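Local atomic coordinates of trans-4-hydroxy-L-proline dehydratase (Clostridioides difficile 70-100-2010, PDB entry 6VXC), a protein that uses a glycyl radical to dehydrate trans-4-hydroxy-L-proline to (S)-1-pyrroline-5-carboxylate, a step in the anaerobic breakdown of hydroxyproline. Residues A[726-731]-A[804-809]; A[415-420]-A[756-761]; A[74-79]-A[232-237]. One frame throughout, in Å; residues are numbered along the deposited sequence.

Contact 1: residues A[726-731]-A[804-809]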
loop_
_atom_site.group_PDB
_atom_site.type_symbol
_atom_site.label_atom_id
_atom_site.label_comp_id
_atom_site.label_asym_id
_atom_site.label_seq_id
_atom_site.Cartn_x
_atom_site.Cartn_y
_atom_site.Cartn_z
ATOM N N ARG A 726 -15.586 -10.777 9.283
ATOM C CA ARG A 726 -16.666 -11.044 8.348
ATOM C C ARG A 726 -17.945 -11.337 9.122
ATOM O O ARG A 726 -17.917 -12.082 10.101
ATOM C CB ARG A 726 -16.299 -12.219 7.437
ATOM C CG ARG A 726 -17.437 -12.739 6.626
ATOM C CD ARG A 726 -17.107 -14.070 5.998
ATOM N NE ARG A 726 -18.329 -14.685 5.501
ATOM C CZ ARG A 726 -18.423 -15.917 5.024
ATOM N NH1 ARG A 726 -17.356 -16.704 4.964
ATOM N NH2 ARG A 726 -19.599 -16.354 4.599
ATOM N N PHE A 727 -19.063 -10.764 8.679
ATOM C CA PHE A 727 -20.346 -10.939 9.347
ATOM C C PHE A 727 -21.372 -11.545 8.404
ATOM O O PHE A 727 -21.421 -11.210 7.218
ATOM C CB PHE A 727 -20.899 -9.618 9.862
ATOM C CG PHE A 727 -20.096 -9.037 10.958
ATOM C CD1 PHE A 727 -19.989 -9.688 12.168
ATOM C CD2 PHE A 727 -19.456 -7.827 10.790
ATOM C CE1 PHE A 727 -19.225 -9.157 13.178
ATOM C CE2 PHE A 727 -18.707 -7.290 11.806
ATOM C CZ PHE A 727 -18.588 -7.962 12.992
ATOM N N ALA A 728 -22.206 -12.409 8.953
ATOM C CA ALA A 728 -23.381 -12.860 8.233
ATOM C C ALA A 728 -24.252 -11.655 7.909
ATOM O O ALA A 728 -24.462 -10.803 8.776
ATOM C CB ALA A 728 -24.166 -13.872 9.073
ATOM N N PRO A 729 -24.755 -11.531 6.685
ATOM C CA PRO A 729 -25.603 -10.365 6.375
ATOM C C PRO A 729 -26.823 -10.255 7.280
ATOM O O PRO A 729 -27.231 -9.142 7.627
ATOM C CB PRO A 729 -25.992 -10.592 4.909
ATOM C CG PRO A 729 -24.901 -11.506 4.365
ATOM C CD PRO A 729 -24.501 -12.385 5.511
ATOM N N SER A 730 -27.375 -11.369 7.753
ATOM C CA SER A 730 -28.595 -11.263 8.547
ATOM C C SER A 730 -28.342 -10.661 9.925
ATOM O O SER A 730 -29.274 -10.107 10.521
ATOM C CB SER A 730 -29.266 -12.628 8.689
ATOM O OG SER A 730 -28.355 -13.598 9.176
ATOM N N VAL A 731 -27.107 -10.734 10.441
ATOM C CA VAL A 731 -26.846 -10.298 11.810
ATOM C C VAL A 731 -26.439 -8.842 11.907
ATOM O O VAL A 731 -26.238 -8.345 13.022
ATOM C CB VAL A 731 -25.771 -11.178 12.482
ATOM C CG1 VAL A 731 -26.186 -12.624 12.422
ATOM C CG2 VAL A 731 -24.404 -10.980 11.815
ATOM N N ARG A 804 -13.142 -17.558 5.427
ATOM C CA ARG A 804 -13.033 -16.744 6.631
ATOM C C ARG A 804 -14.282 -16.930 7.492
ATOM O O ARG A 804 -15.367 -17.222 6.993
ATOM C CB ARG A 804 -12.817 -15.268 6.274
ATOM C CG ARG A 804 -11.509 -14.993 5.540
ATOM C CD ARG A 804 -11.382 -13.529 5.128
ATOM N NE ARG A 804 -10.229 -13.272 4.264
ATOM C CZ ARG A 804 -9.953 -12.087 3.723
ATOM N NH1 ARG A 804 -10.741 -11.037 3.954
ATOM N NH2 ARG A 804 -8.888 -11.944 2.951
ATOM N N THR A 805 -14.112 -16.813 8.804
ATOM C CA THR A 805 -15.187 -17.151 9.732
ATOM C C THR A 805 -16.373 -16.206 9.573
ATOM O O THR A 805 -16.209 -14.988 9.584
ATOM C CB THR A 805 -14.662 -17.119 11.159
ATOM O OG1 THR A 805 -13.511 -17.966 11.235
ATOM C CG2 THR A 805 -15.733 -17.638 12.138
ATOM N N GLU A 806 -17.570 -16.765 9.406
ATOM C CA GLU A 806 -18.762 -15.927 9.314
ATOM C C GLU A 806 -19.236 -15.633 10.736
ATOM O O GLU A 806 -19.750 -16.515 11.419
ATOM C CB GLU A 806 -19.848 -16.593 8.466
ATOM C CG GLU A 806 -21.049 -15.667 8.164
ATOM C CD GLU A 806 -22.080 -16.284 7.205
ATOM O OE1 GLU A 806 -22.189 -15.839 6.038
ATOM O OE2 GLU A 806 -22.788 -17.209 7.630
ATOM N N GLN A 807 -19.018 -14.408 11.207
ATOM C CA GLN A 807 -19.316 -14.087 12.596
ATOM C C GLN A 807 -20.787 -13.728 12.784
ATOM O O GLN A 807 -21.452 -13.229 11.875
ATOM C CB GLN A 807 -18.446 -12.929 13.091
ATOM C CG GLN A 807 -16.940 -13.173 12.938
ATOM C CD GLN A 807 -16.369 -14.138 13.973
ATOM O OE1 GLN A 807 -17.056 -15.048 14.464
ATOM N NE2 GLN A 807 -15.106 -13.939 14.309
ATOM N N THR A 808 -21.285 -13.987 13.982
ATOM C CA THR A 808 -22.575 -13.482 14.423
ATOM C C THR A 808 -22.398 -12.676 15.705
ATOM O O THR A 808 -21.431 -12.857 16.448
ATOM C CB THR A 808 -23.575 -14.628 14.655
ATOM O OG1 THR A 808 -23.082 -15.475 15.687
ATOM C CG2 THR A 808 -23.770 -15.455 13.405
ATOM N N PHE A 809 -23.307 -11.739 15.930
ATOM C CA PHE A 809 -23.384 -11.079 17.221
ATOM C C PHE A 809 -24.321 -11.864 18.146
ATOM O O PHE A 809 -24.124 -11.934 19.365
ATOM C CB PHE A 809 -23.848 -9.634 17.084
ATOM C CG PHE A 809 -22.871 -8.751 16.378
ATOM C CD1 PHE A 809 -21.678 -8.433 16.976
ATOM C CD2 PHE A 809 -23.170 -8.195 15.151
ATOM C CE1 PHE A 809 -20.774 -7.618 16.354
ATOM C CE2 PHE A 809 -22.267 -7.359 14.523
ATOM C CZ PHE A 809 -21.066 -7.073 15.125
ATOM O OXT PHE A 809 -25.313 -12.440 17.681
HETATM O O HOH W 1 -14.300 -13.301 10.275
#

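Contact 2: residues A[415-420]-A[756-761]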
loop_
_atom_site.group_PDB
_atom_site.type_symbol
_atom_site.label_atom_id
_atom_site.label_comp_id
_atom_site.label_asym_id
_atom_site.label_seq_id
_atom_site.Cartn_x
_atom_site.Cartn_y
_atom_site.Cartn_z
ATOM N N GLU A 415 -22.642 2.182 8.061
ATOM C CA GLU A 415 -23.668 2.014 7.033
ATOM C C GLU A 415 -23.057 1.627 5.701
ATOM O O GLU A 415 -23.576 0.753 4.999
ATOM C CB GLU A 415 -24.463 3.298 6.829
ATOM C CG GLU A 415 -25.554 3.583 7.786
ATOM C CD GLU A 415 -26.298 4.849 7.376
ATOM O OE1 GLU A 415 -26.486 5.052 6.151
ATOM O OE2 GLU A 415 -26.649 5.645 8.277
ATOM N N ILE A 416 -21.965 2.287 5.327
ATOM C CA ILE A 416 -21.344 1.999 4.047
ATOM C C ILE A 416 -20.670 0.630 4.084
ATOM O O ILE A 416 -20.828 -0.174 3.162
ATOM C CB ILE A 416 -20.364 3.126 3.663
ATOM C CG1 ILE A 416 -21.108 4.474 3.593
ATOM C CG2 ILE A 416 -19.709 2.829 2.343
ATOM C CD1 ILE A 416 -20.180 5.712 3.633
ATOM N N SER A 417 -19.932 0.338 5.158
ATOM C CA SER A 417 -19.254 -0.956 5.277
ATOM C C SER A 417 -20.253 -2.106 5.181
ATOM O O SER A 417 -20.013 -3.105 4.489
ATOM C CB SER A 417 -18.478 -1.006 6.601
ATOM O OG SER A 417 -17.847 -2.258 6.836
ATOM N N ARG A 418 -21.418 -1.940 5.811
ATOM C CA ARG A 418 -22.410 -2.996 5.818
ATOM C C ARG A 418 -22.924 -3.301 4.419
ATOM O O ARG A 418 -23.432 -4.395 4.184
ATOM C CB ARG A 418 -23.568 -2.574 6.733
ATOM C CG ARG A 418 -24.765 -3.483 6.710
ATOM C CD ARG A 418 -25.808 -3.077 7.756
ATOM N NE ARG A 418 -26.499 -1.828 7.451
ATOM C CZ ARG A 418 -27.544 -1.383 8.143
ATOM N NH1 ARG A 418 -28.131 -0.246 7.827
ATOM N NH2 ARG A 418 -28.002 -2.088 9.166
ATOM N N LYS A 419 -22.764 -2.384 3.468
ATOM C CA LYS A 419 -23.188 -2.696 2.109
ATOM C C LYS A 419 -22.314 -3.758 1.441
ATOM O O LYS A 419 -22.675 -4.246 0.371
ATOM C CB LYS A 419 -23.230 -1.417 1.276
ATOM C CG LYS A 419 -24.204 -0.371 1.834
ATOM C CD LYS A 419 -24.298 0.840 0.947
ATOM C CE LYS A 419 -25.231 1.873 1.568
ATOM N NZ LYS A 419 -25.446 3.043 0.676
ATOM N N GLY A 420 -21.195 -4.137 2.040
ATOM C CA GLY A 420 -20.513 -5.356 1.638
ATOM C C GLY A 420 -19.490 -5.250 0.529
ATOM O O GLY A 420 -19.139 -6.280 -0.055
ATOM N N ILE A 756 -9.538 -2.391 11.854
ATOM C CA ILE A 756 -10.468 -3.469 11.548
ATOM C C ILE A 756 -11.244 -3.089 10.292
ATOM O O ILE A 756 -11.539 -1.912 10.054
ATOM C CB ILE A 756 -11.389 -3.777 12.764
ATOM C CG1 ILE A 756 -12.148 -5.105 12.593
ATOM C CG2 ILE A 756 -12.358 -2.638 13.057
ATOM C CD1 ILE A 756 -12.779 -5.573 13.887
ATOM N N GLN A 757 -11.578 -4.100 9.488
ATOM C CA GLN A 757 -12.357 -3.907 8.271
ATOM C C GLN A 757 -13.228 -5.147 8.060
ATOM O O GLN A 757 -12.869 -6.240 8.493
ATOM C CB GLN A 757 -11.456 -3.673 7.066
ATOM C CG GLN A 757 -10.568 -4.857 6.744
ATOM C CD GLN A 757 -9.456 -4.507 5.763
ATOM O OE1 GLN A 757 -9.026 -3.351 5.680
ATOM N NE2 GLN A 757 -9.024 -5.489 4.979
ATOM N N PHE A 758 -14.360 -4.980 7.372
ATOM C CA PHE A 758 -15.414 -5.994 7.351
ATOM C C PHE A 758 -15.758 -6.464 5.938
ATOM O O PHE A 758 -15.853 -5.665 5.002
ATOM C CB PHE A 758 -16.697 -5.466 8.017
ATOM C CG PHE A 758 -16.497 -4.986 9.428
ATOM C CD1 PHE A 758 -16.056 -5.866 10.419
ATOM C CD2 PHE A 758 -16.749 -3.659 9.769
ATOM C CE1 PHE A 758 -15.873 -5.425 11.728
ATOM C CE2 PHE A 758 -16.565 -3.202 11.076
ATOM C CZ PHE A 758 -16.130 -4.093 12.061
ATOM N N ASN A 759 -15.947 -7.771 5.804
ATOM C CA ASN A 759 -16.724 -8.359 4.724
ATOM C C ASN A 759 -18.143 -8.630 5.219
ATOM O O ASN A 759 -18.337 -9.060 6.357
ATOM C CB ASN A 759 -16.100 -9.663 4.216
ATOM C CG ASN A 759 -15.175 -9.448 3.030
ATOM O OD1 ASN A 759 -15.525 -8.770 2.064
ATOM N ND2 ASN A 759 -13.998 -10.049 3.086
ATOM N N VAL A 760 -19.129 -8.360 4.365
ATOM C CA VAL A 760 -20.516 -8.735 4.629
ATOM C C VAL A 760 -21.104 -9.272 3.334
ATOM O O VAL A 760 -21.661 -8.511 2.535
ATOM C CB VAL A 760 -21.330 -7.534 5.141
ATOM C CG1 VAL A 760 -22.794 -7.955 5.492
ATOM C CG2 VAL A 760 -20.644 -6.876 6.307
ATOM N N PHE A 761 -20.991 -10.572 3.102
ATOM C CA PHE A 761 -21.453 -11.124 1.839
ATOM C C PHE A 761 -22.245 -12.394 2.084
ATOM O O PHE A 761 -22.135 -13.036 3.127
ATOM C CB PHE A 761 -20.292 -11.390 0.860
ATOM C CG PHE A 761 -19.205 -12.317 1.388
ATOM C CD1 PHE A 761 -19.421 -13.683 1.501
ATOM C CD2 PHE A 761 -17.946 -11.815 1.693
ATOM C CE1 PHE A 761 -18.411 -14.535 1.957
ATOM C CE2 PHE A 761 -16.923 -12.655 2.150
ATOM C CZ PHE A 761 -17.157 -14.015 2.281
HETATM O O HOH W 2 -15.162 -2.323 6.361
HETATM O O HOH W 3 -18.111 -4.755 3.506
HETATM O O HOH W 4 -18.365 -8.401 1.660
#

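Contact 3: residues A[74-79]-A[232-237]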
loop_
_atom_site.group_PDB
_atom_site.type_symbol
_atom_site.label_atom_id
_atom_site.label_comp_id
_atom_site.label_asym_id
_atom_site.label_seq_id
_atom_site.Cartn_x
_atom_site.Cartn_y
_atom_site.Cartn_z
ATOM N N HIS A 74 11.937 16.960 -19.378
ATOM C CA HIS A 74 11.799 16.622 -20.786
ATOM C C HIS A 74 10.516 15.848 -21.032
ATOM O O HIS A 74 9.805 16.101 -22.008
ATOM C CB HIS A 74 13.011 15.819 -21.249
ATOM C CG HIS A 74 12.995 15.512 -22.709
ATOM N ND1 HIS A 74 13.257 16.464 -23.670
ATOM C CD2 HIS A 74 12.720 14.371 -23.376
ATOM C CE1 HIS A 74 13.149 15.918 -24.866
ATOM N NE2 HIS A 74 12.827 14.647 -24.716
ATOM N N TYR A 75 10.210 14.890 -20.156
ATOM C CA TYR A 75 8.975 14.132 -20.285
ATOM C C TYR A 75 7.760 15.049 -20.173
ATOM O O TYR A 75 6.829 14.960 -20.977
ATOM C CB TYR A 75 8.953 13.012 -19.237
ATOM C CG TYR A 75 7.591 12.427 -18.952
ATOM C CD1 TYR A 75 6.954 11.615 -19.873
ATOM C CD2 TYR A 75 6.957 12.668 -17.742
ATOM C CE1 TYR A 75 5.716 11.082 -19.609
ATOM C CE2 TYR A 75 5.712 12.130 -17.466
ATOM C CZ TYR A 75 5.102 11.339 -18.401
ATOM O OH TYR A 75 3.870 10.799 -18.150
ATOM N N ILE A 76 7.751 15.943 -19.184
ATOM C CA ILE A 76 6.609 16.843 -19.012
ATOM C C ILE A 76 6.462 17.775 -20.215
ATOM O O ILE A 76 5.346 18.056 -20.670
ATOM C CB ILE A 76 6.740 17.629 -17.695
ATOM C CG1 ILE A 76 6.608 16.696 -16.488
ATOM C CG2 ILE A 76 5.696 18.753 -17.618
ATOM C CD1 ILE A 76 5.272 16.024 -16.399
ATOM N N GLU A 77 7.583 18.281 -20.741
ATOM C CA GLU A 77 7.519 19.201 -21.874
ATOM C C GLU A 77 6.926 18.551 -23.119
ATOM O O GLU A 77 6.263 19.227 -23.909
ATOM C CB GLU A 77 8.915 19.750 -22.182
ATOM C CG GLU A 77 9.347 20.905 -21.301
ATOM C CD GLU A 77 10.809 21.320 -21.516
ATOM O OE1 GLU A 77 11.590 20.531 -22.098
ATOM O OE2 GLU A 77 11.176 22.434 -21.091
ATOM N N ASN A 78 7.151 17.257 -23.325
ATOM C CA ASN A 78 6.845 16.648 -24.610
ATOM C C ASN A 78 5.776 15.573 -24.602
ATOM O O ASN A 78 5.374 15.146 -25.686
ATOM C CB ASN A 78 8.111 16.041 -25.218
ATOM C CG ASN A 78 9.124 17.087 -25.566
ATOM O OD1 ASN A 78 10.083 17.305 -24.826
ATOM N ND2 ASN A 78 8.916 17.757 -26.693
ATOM N N ARG A 79 5.293 15.129 -23.448
ATOM C CA ARG A 79 4.278 14.080 -23.461
ATOM C C ARG A 79 2.972 14.612 -24.025
ATOM O O ARG A 79 2.681 15.804 -23.950
ATOM C CB ARG A 79 4.036 13.525 -22.058
ATOM C CG ARG A 79 3.587 14.552 -21.017
ATOM C CD ARG A 79 2.940 13.871 -19.802
ATOM N NE ARG A 79 1.645 13.305 -20.174
ATOM C CZ ARG A 79 0.861 12.580 -19.381
ATOM N NH1 ARG A 79 -0.302 12.146 -19.843
ATOM N NH2 ARG A 79 1.232 12.285 -18.144
ATOM N N VAL A 232 5.659 23.846 -13.275
ATOM C CA VAL A 232 5.149 25.070 -13.888
ATOM C C VAL A 232 4.757 24.818 -15.338
ATOM O O VAL A 232 3.695 25.255 -15.797
ATOM C CB VAL A 232 6.183 26.203 -13.749
ATOM C CG1 VAL A 232 5.758 27.427 -14.562
ATOM C CG2 VAL A 232 6.340 26.578 -12.289
ATOM N N ILE A 233 5.590 24.083 -16.068
ATOM C CA ILE A 233 5.298 23.762 -17.461
ATOM C C ILE A 233 4.061 22.877 -17.568
ATOM O O ILE A 233 3.275 23.002 -18.515
ATOM C CB ILE A 233 6.531 23.114 -18.105
ATOM C CG1 ILE A 233 7.624 24.170 -18.317
ATOM C CG2 ILE A 233 6.157 22.388 -19.385
ATOM C CD1 ILE A 233 8.981 23.566 -18.526
ATOM N N LEU A 234 3.880 21.954 -16.622
ATOM C CA LEU A 234 2.694 21.106 -16.646
ATOM C C LEU A 234 1.427 21.950 -16.626
ATOM O O LEU A 234 0.506 21.731 -17.418
ATOM C CB LEU A 234 2.705 20.148 -15.460
ATOM C CG LEU A 234 1.491 19.236 -15.414
ATOM C CD1 LEU A 234 1.447 18.366 -16.661
ATOM C CD2 LEU A 234 1.523 18.396 -14.137
ATOM N N GLY A 235 1.365 22.922 -15.721
ATOM C CA GLY A 235 0.199 23.784 -15.674
ATOM C C GLY A 235 0.069 24.622 -16.928
ATOM O O GLY A 235 -1.021 24.761 -17.486
ATOM N N LYS A 236 1.191 25.180 -17.396
ATOM C CA LYS A 236 1.162 26.007 -18.598
ATOM C C LYS A 236 0.590 25.233 -19.780
ATOM O O LYS A 236 -0.254 25.747 -20.517
ATOM C CB LYS A 236 2.570 26.522 -18.914
ATOM C CG LYS A 236 2.680 27.315 -20.210
ATOM C CD LYS A 236 4.142 27.471 -20.650
ATOM C CE LYS A 236 4.595 26.335 -21.587
ATOM N NZ LYS A 236 4.083 26.535 -22.979
ATOM N N ARG A 237 1.029 23.986 -19.967
ATOM C CA ARG A 237 0.622 23.221 -21.141
ATOM C C ARG A 237 -0.846 22.823 -21.063
ATOM O O ARG A 237 -1.546 22.819 -22.081
ATOM C CB ARG A 237 1.499 21.981 -21.302
ATOM C CG ARG A 237 2.960 22.264 -21.692
ATOM C CD ARG A 237 3.634 20.974 -22.136
ATOM N NE ARG A 237 2.975 20.429 -23.315
ATOM C CZ ARG A 237 2.866 19.135 -23.586
ATOM N NH1 ARG A 237 3.364 18.237 -22.750
ATOM N NH2 ARG A 237 2.251 18.739 -24.687
#

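Contact 1: residues A[726-731]-A[804-809]
Phe727 and Gln807 are held together by a single parallel beta bridge, with residues on both sides of Phe727 bonding to the same glutamine. Gln807 N donates to Arg726 O at 2.8 Å. Ala728 N donates to Gln807 O at 3.1 Å, almost straight at 171°. This closely fitted part continues on the Phe727 side chain, whose CD1 lies 3.7 Å from Gln807 CB. The ring of Phe809 overlaps that of Phe727 in an offset stack, with centroids 4.6 Å apart and planes inclined by 29°. Through this bridge the last residues of the chain run alongside the segment that follows strand 724-726, so the C terminus closes back on the glycine radical domain. Arg804, whose guanidinium turns away to Glu800 and to the carbonyl of Val783, has its side chain about 11 Å from that of Cys454, the probable cysteine radical site. The extended Arg726 side chain (chi1 169°) reaches across the tail, and the CB of Glu806 sits over the centre of one guanidinium face. Arg726 NH2 forms a salt bridge to Glu806 OE1 at 3.0 Å, and Arg726 NH1 a weak bond to Arg804 O; the carboxylate is turned nearly perpendicular to the guanidinium. Glu806 and Phe809 are exposed residues that still pack by one side, on Arg726 and Phe727 respectively. The looser side is that of the exposed Thr808 beside the partly exposed Val731, where Val731 CG1 lies 3.8 Å from Thr808 CG2. Val731 O meets the edge of the Phe809 ring, with CD2 at 3.7 Å.

Contact 2: residues A[415-420]-A[756-761]
This is a buried, water-mediated contact between the C-terminal end of helix 407-418 and strand 755-759 with the residues that follow it. No direct hydrogen bond crosses it, and three waters join the two segments instead. One accepts from Ser417 OG at 2.7 Å and from Phe758 N. A second donates to both Ser417 O and Phe758 O. The third donates to Gly420 O and to Asn759 OD1, which also accepts from Arg782 N, and receives the hydrogen of Val760 N at 2.8 Å. Ser417 O, Gly420 O, Phe758 N and O, and Val760 N thus find partners through single waters. Where protein meets protein, Ser417 OG touches the edge of the Phe758 ring in its plane, 3.4 Å from CD2. It is placed there with OG opposite the backbone N (chi1 177°), from where it also reaches the first water. Val760 is directed toward the helix end, and its CG1 comes to 3.8 Å from Arg418 O. Beyond it, Gly420, at a positive phi of 89°, sets its CA 3.5 Å from Val760 O in a CA-H...O contact. Helix 407-418 is the crossover between the parallel neighbours 396-401 and 426-428, and strand 755-759 lies antiparallel beside the latter. The contact therefore packs the helix of a beta-alpha-beta unit against the next strand, at an antiparallel seam consistent with the paired half-barrels of glycyl radical enzymes.

Contact 3: residues A[74-79]-A[232-237]
Helices 74-78 and 232-237 run side by side in the same direction, their axes 9.2 Å apart at closest and inclined by only 6°. Between them Ile76 CG2, the branch lying opposite the backbone N, rests on the backbone of Leu234 at 3.8 Å from its N, and meets Ile233 CG2 at 4.1 Å. Toward the surface, Ile233 CD1 packs beside the extended Glu77 side chain, touching CG and approaching OE2 to 3.6 Å. Leu234 faces further inward, where Phe285 of helix 276-293 covers it. The polar end of the contact is the work of Arg237, whose chain bends at chi3 (62°) to bring the guanidinium over the end of helix 64-78. NH1 donates to both Ile76 O, at 2.9 Å, and Arg79 O, at 2.8 Å, while NH2 also donates to Arg79 O, at 3.1 Å. The Arg79 carbonyl is therefore gripped end-on by two nitrogens. Both acceptor oxygens lie close to the guanidinium plane, which fixes the rotation of the group, and Glu77 O sits over one face without a hydrogen bond. Arg79 turns its own guanidinium elsewhere, its NH2 bonding to Glu92 O. Because the carbonyls of Ile76, Glu77 and Arg79, at the last turn of the helix and just beyond it, gather round one cation, two of them hydrogen-bonded, the negative end of the helix dipole probably helps to hold Arg237, and a single side chain of the longer helix ties down the place where the shorter one ends.

In the fold
From the N terminus, contact 3 comes first, joining helix 64-78 to helix 214-248 and closing a loop of 152 residues within the pyruvate formate lyase-like part. It is complete before the others begin and lies across the chain's centre from contact 1, about 34 Å away between nearest atoms. Contact 2 opens at 415-420, contact 1 at 726-731; contact 2 closes at 756-761 and contact 1 at the C terminus, so the two loops cross. They also touch: Phe727 N probably bonds to Asn759 O, and the rings of Phe727 and Phe758 meet. Together they bind the C-terminal tail, strands 724-726 and 755-759 and helix 407-418 into one packed region.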